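Local coordinates for regulatory protein RecX (Lactobacillus reuteri, PDB 3D5L) that probably modulates the activity of the recombinase RecA and belongs to the RecX family of DNA-repair regulators, at residues 7-12 against 40-45; 65-70 against 82-87. All blocks are in the same frame, centred on the assembly; numbering follows the deposited sequence.

Interaction 1 of 2, residues 7-12 against 40-45; sequences SKIEAQ and LMKGTE. With SO4 (sulfate ion), chain C.
Lys42 lays the outer half of its side chain over the backbone of strand 4-11 where Lys8 passes into Ile9. Its CE lies 3.2 Å from Lys8 CA and equally close to Ile9 N. The bend at chi2 (-62°) turns CD over the strand although CB does not point at it, and the bend at chi4 sets NZ beside Ile9. Lys42 NZ ends 3.8 Å from Ile9 CB. Lys8 runs alongside Lys42 in the same direction, and its CB is 4.1 Å from Lys42 CE. Contact between the two is through methylene groups. Lys8 also makes a cation-pi interaction with Tyr21.

Ile9 meets the segment at Leu40 and Met41. Its CB points toward 40-45, and CD1 ends 3.4 Å from Met41 CA. The same methyl is 4.1 Å from Leu40 O. Met41 to Thr44 form a type II beta turn, with Gly43 at its third position. Met41 O accepts from both Thr44 N and Thr44 OG1, which approach from one face of the carbonyl plane. The hydroxyl bond, 3.1 Å from Thr44 OG1 to Met41 O, ties the side chain back across the turn.

At the far end of 7-12, Gln12 NE2 donates to O1 of a sulfate ion, probably from the crystallisation liquor, at 2.9 Å and 162°. Arg17 also binds this ion. Ser7 and Lys8 both face Tyr21 in a classic beta bulge. The contact lies at the surface of the antiparallel sheet, where strand 4-11 runs between strands 17-22 and 45-46 and the turn leads from helix 32-37 into strand 45-46.

Interaction 2 of 2, residues 65-70 against 82-87; sequences SRMLDY and VKKLKE
Two successive helices of the first three-helix RecX domain meet here, the end of helix 48-71 and the end of helix 78-87. Lys84 has the largest share of the contact. Its CG sits over the centre of one face of the Tyr70 ring, 3.3 Å from the centroid and 12° off the normal, a CH-pi contact. Tyr70 CG stands anti to the backbone N (chi1 179°), which carries the ring out to this lysine. Lys84 CE stays close to the ring as well, 3.6 Å from Tyr70 CD1. Tyr70 also has a cation-pi partner in Arg76.

The short segments have their axes 11.0 Å apart at an angle of 126°, so large side chains bridge them. This sequence range belongs to the helix-turn-helix clan, and helix 92-104 supplies the third side of the packing: Met67 touches Leu102 and Leu85 touches Ile98. Between the two helices, Met67 CG packs 3.5 Å from Leu85 CD2. The methionine chain folds at chi2 and chi3, and its CE turns to Lys84 CD at 3.6 Å. On the outer side, Arg66 NH2 comes within 3.9 Å of Lys84 NZ, two positively charged groups, with the side chains crossing at about a right angle.

How the interactions relate
Interactions 1 and 2 follow one another along the chain, and the first closes before the second opens. Their centres are 29 Å apart. The nearest atoms are about 11 Å apart, so the two do not touch. Interaction 1 lies in the N-terminal sheet, 37 Å from the centre of the chain. Interaction 2 is only 10 Å from that centre. Helix 48-71 connects the regions: it starts just after strand 45-46 and carries segment 65-70 near its other end. One contact is at the surface and the other is partly buried between helices. The sulfate meets interaction 1 through Gln12 and is in itself no evidence of a functional site.

Interaction 1 of 2, residues 7-12 against 40-45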
# COMPACT_ATOMS: atom_id res chain seq x y z
N SER A 7 20.08 26.52 -24.82
CA SER A 7 21.33 27.26 -24.64
C SER A 7 22.01 26.99 -23.30
O SER A 7 23.18 27.33 -23.10
CB SER A 7 21.09 28.77 -24.77
OG SER A 7 20.43 29.29 -23.63
N LYS A 8 21.29 26.37 -22.37
CA LYS A 8 21.86 26.08 -21.07
C LYS A 8 20.95 25.18 -20.25
O LYS A 8 19.74 25.15 -20.43
CB LYS A 8 22.10 27.39 -20.31
CG LYS A 8 22.80 27.21 -18.98
CD LYS A 8 22.45 28.33 -18.01
CE LYS A 8 23.04 29.67 -18.41
NZ LYS A 8 22.69 30.75 -17.42
N ILE A 9 21.57 24.43 -19.34
CA ILE A 9 20.84 23.54 -18.46
C ILE A 9 21.50 23.73 -17.10
O ILE A 9 22.68 23.45 -16.93
CB ILE A 9 20.99 22.08 -18.90
CG1 ILE A 9 20.39 21.90 -20.29
CG2 ILE A 9 20.31 21.16 -17.89
CD1 ILE A 9 20.54 20.50 -20.86
N GLU A 10 20.75 24.25 -16.15
CA GLU A 10 21.33 24.47 -14.84
C GLU A 10 20.58 23.71 -13.77
O GLU A 10 19.35 23.66 -13.76
CB GLU A 10 21.34 25.96 -14.51
CG GLU A 10 19.98 26.55 -14.18
CD GLU A 10 20.09 27.88 -13.46
OE1 GLU A 10 19.08 28.32 -12.86
OE2 GLU A 10 21.19 28.47 -13.50
N ALA A 11 21.33 23.10 -12.86
CA ALA A 11 20.73 22.33 -11.79
C ALA A 11 20.08 23.31 -10.84
O ALA A 11 20.62 24.38 -10.58
CB ALA A 11 21.80 21.52 -11.06
N GLN A 12 18.90 22.97 -10.34
CA GLN A 12 18.23 23.84 -9.40
C GLN A 12 19.02 23.70 -8.10
O GLN A 12 19.96 22.91 -8.03
CB GLN A 12 16.78 23.40 -9.21
CG GLN A 12 16.01 23.27 -10.51
CD GLN A 12 14.51 23.08 -10.29
OE1 GLN A 12 14.09 22.58 -9.25
NE2 GLN A 12 13.72 23.46 -11.28
N LEU A 40 17.60 15.51 -23.46
CA LEU A 40 17.86 16.94 -23.47
C LEU A 40 19.32 17.32 -23.16
O LEU A 40 19.93 16.74 -22.25
CB LEU A 40 16.91 17.63 -22.49
CG LEU A 40 15.43 17.25 -22.69
CD1 LEU A 40 14.57 17.95 -21.66
CD2 LEU A 40 14.99 17.63 -24.10
N MET A 41 19.85 18.27 -23.92
CA MET A 41 21.22 18.74 -23.74
C MET A 41 21.43 20.06 -24.50
O MET A 41 20.53 20.53 -25.19
CB MET A 41 22.21 17.69 -24.26
CG MET A 41 22.24 17.55 -25.77
SD MET A 41 22.83 15.92 -26.31
CE MET A 41 24.29 15.72 -25.28
N LYS A 42 22.61 20.67 -24.35
CA LYS A 42 22.91 21.94 -25.02
C LYS A 42 22.86 21.75 -26.53
O LYS A 42 23.68 21.02 -27.09
CB LYS A 42 24.31 22.44 -24.64
CG LYS A 42 24.61 22.56 -23.15
CD LYS A 42 23.71 23.57 -22.44
CE LYS A 42 24.24 23.93 -21.04
NZ LYS A 42 24.54 22.74 -20.18
N GLY A 43 21.91 22.42 -27.19
CA GLY A 43 21.79 22.31 -28.63
C GLY A 43 20.57 21.56 -29.16
O GLY A 43 20.32 21.56 -30.37
N THR A 44 19.80 20.94 -28.27
CA THR A 44 18.62 20.19 -28.69
C THR A 44 17.51 21.11 -29.22
O THR A 44 17.18 22.11 -28.60
CB THR A 44 18.03 19.37 -27.52
OG1 THR A 44 19.03 18.46 -27.02
CG2 THR A 44 16.82 18.57 -27.98
N GLU A 45 16.95 20.75 -30.37
CA GLU A 45 15.86 21.52 -30.97
C GLU A 45 14.54 20.86 -30.58
O GLU A 45 14.44 19.64 -30.54
CB GLU A 45 15.99 21.55 -32.49
CG GLU A 45 17.29 22.14 -32.99
CD GLU A 45 17.27 22.41 -34.49
OE1 GLU A 45 18.31 22.84 -35.02
OE2 GLU A 45 16.21 22.21 -35.13
S SO4 C . 9.69 23.25 -10.51
O1 SO4 C . 10.95 22.56 -10.85
O2 SO4 C . 9.78 24.64 -10.98
O3 SO4 C . 9.47 23.23 -9.06
O4 SO4 C . 8.56 22.54 -11.16

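Interaction 2 of 2, residues 65-70 against 82-87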
# COMPACT_ATOMS: atom_id res chain seq x y z
N SER A 65 7.56 11.14 -7.80
CA SER A 65 8.41 11.64 -6.72
C SER A 65 7.63 11.73 -5.42
O SER A 65 8.13 11.34 -4.37
CB SER A 65 8.94 13.04 -7.05
OG SER A 65 9.71 13.03 -8.23
N ARG A 66 6.42 12.27 -5.49
CA ARG A 66 5.59 12.39 -4.30
C ARG A 66 5.22 11.01 -3.71
O ARG A 66 5.07 10.88 -2.50
CB ARG A 66 4.35 13.20 -4.61
CG ARG A 66 4.66 14.62 -5.03
CD ARG A 66 3.46 15.52 -4.82
NE ARG A 66 2.92 15.35 -3.47
CZ ARG A 66 1.88 16.03 -2.99
NH1 ARG A 66 1.28 16.94 -3.75
NH2 ARG A 66 1.43 15.78 -1.77
N MET A 67 5.05 9.99 -4.55
CA MET A 67 4.75 8.67 -4.01
C MET A 67 6.03 8.18 -3.31
O MET A 67 5.95 7.41 -2.35
CB MET A 67 4.32 7.68 -5.11
CG MET A 67 2.92 7.93 -5.71
SD MET A 67 1.61 8.16 -4.44
CE MET A 67 1.79 9.94 -4.03
N LEU A 68 7.20 8.63 -3.78
CA LEU A 68 8.46 8.24 -3.16
C LEU A 68 8.55 8.81 -1.75
O LEU A 68 9.10 8.18 -0.86
CB LEU A 68 9.68 8.73 -3.97
CG LEU A 68 9.90 8.07 -5.33
CD1 LEU A 68 11.28 8.44 -5.86
CD2 LEU A 68 9.75 6.54 -5.19
N ASP A 69 8.03 10.02 -1.57
CA ASP A 69 8.03 10.66 -0.25
C ASP A 69 6.96 9.98 0.62
O ASP A 69 7.14 9.79 1.81
CB ASP A 69 7.70 12.16 -0.35
CG ASP A 69 8.72 12.94 -1.16
OD1 ASP A 69 9.93 12.65 -1.05
OD2 ASP A 69 8.31 13.87 -1.90
N TYR A 70 5.84 9.61 0.01
CA TYR A 70 4.73 8.96 0.70
C TYR A 70 5.17 7.61 1.27
O TYR A 70 4.81 7.24 2.39
CB TYR A 70 3.57 8.77 -0.28
CG TYR A 70 2.36 8.08 0.31
CD1 TYR A 70 1.75 8.56 1.47
CD2 TYR A 70 1.82 6.94 -0.30
CE1 TYR A 70 0.64 7.93 2.02
CE2 TYR A 70 0.70 6.29 0.25
CZ TYR A 70 0.12 6.80 1.41
OH TYR A 70 -0.96 6.18 1.98
N VAL A 82 -2.75 3.81 -4.84
CA VAL A 82 -3.83 4.16 -5.76
C VAL A 82 -4.72 5.21 -5.10
O VAL A 82 -5.06 6.22 -5.69
CB VAL A 82 -4.70 2.93 -6.09
CG1 VAL A 82 -5.98 3.34 -6.79
CG2 VAL A 82 -3.92 1.96 -6.96
N LYS A 83 -5.09 4.94 -3.85
CA LYS A 83 -5.93 5.83 -3.09
C LYS A 83 -5.22 7.17 -2.89
O LYS A 83 -5.86 8.23 -2.86
CB LYS A 83 -6.25 5.17 -1.75
CG LYS A 83 -7.31 5.87 -0.92
CD LYS A 83 -7.83 4.96 0.18
CE LYS A 83 -8.85 5.69 1.03
NZ LYS A 83 -9.96 6.25 0.18
N LYS A 84 -3.90 7.12 -2.78
CA LYS A 84 -3.09 8.31 -2.59
C LYS A 84 -2.96 9.14 -3.87
O LYS A 84 -2.99 10.36 -3.83
CB LYS A 84 -1.69 7.92 -2.12
CG LYS A 84 -1.15 8.77 -1.00
CD LYS A 84 -0.65 10.13 -1.44
CE LYS A 84 -0.30 10.95 -0.19
NZ LYS A 84 0.27 12.29 -0.48
N LEU A 85 -2.79 8.47 -5.01
CA LEU A 85 -2.67 9.17 -6.27
C LEU A 85 -3.99 9.83 -6.58
O LEU A 85 -4.04 10.94 -7.11
CB LEU A 85 -2.28 8.20 -7.38
CG LEU A 85 -0.83 7.74 -7.30
CD1 LEU A 85 -0.60 6.57 -8.23
CD2 LEU A 85 0.10 8.91 -7.63
N LYS A 86 -5.08 9.13 -6.25
CA LYS A 86 -6.41 9.66 -6.45
C LYS A 86 -6.60 10.88 -5.54
O LYS A 86 -7.14 11.90 -5.95
CB LYS A 86 -7.47 8.60 -6.13
CG LYS A 86 -7.57 7.47 -7.17
CD LYS A 86 -8.74 6.53 -6.88
CE LYS A 86 -9.20 5.79 -8.17
NZ LYS A 86 -8.95 4.31 -8.16
N GLU A 87 -6.12 10.77 -4.30
CA GLU A 87 -6.23 11.87 -3.34
C GLU A 87 -5.62 13.18 -3.83
O GLU A 87 -6.18 14.26 -3.62
CB GLU A 87 -5.60 11.47 -1.99
CG GLU A 87 -5.70 12.53 -0.90
CD GLU A 87 -5.24 12.02 0.48
OE1 GLU A 87 -5.86 11.07 1.00
OE2 GLU A 87 -4.26 12.59 1.04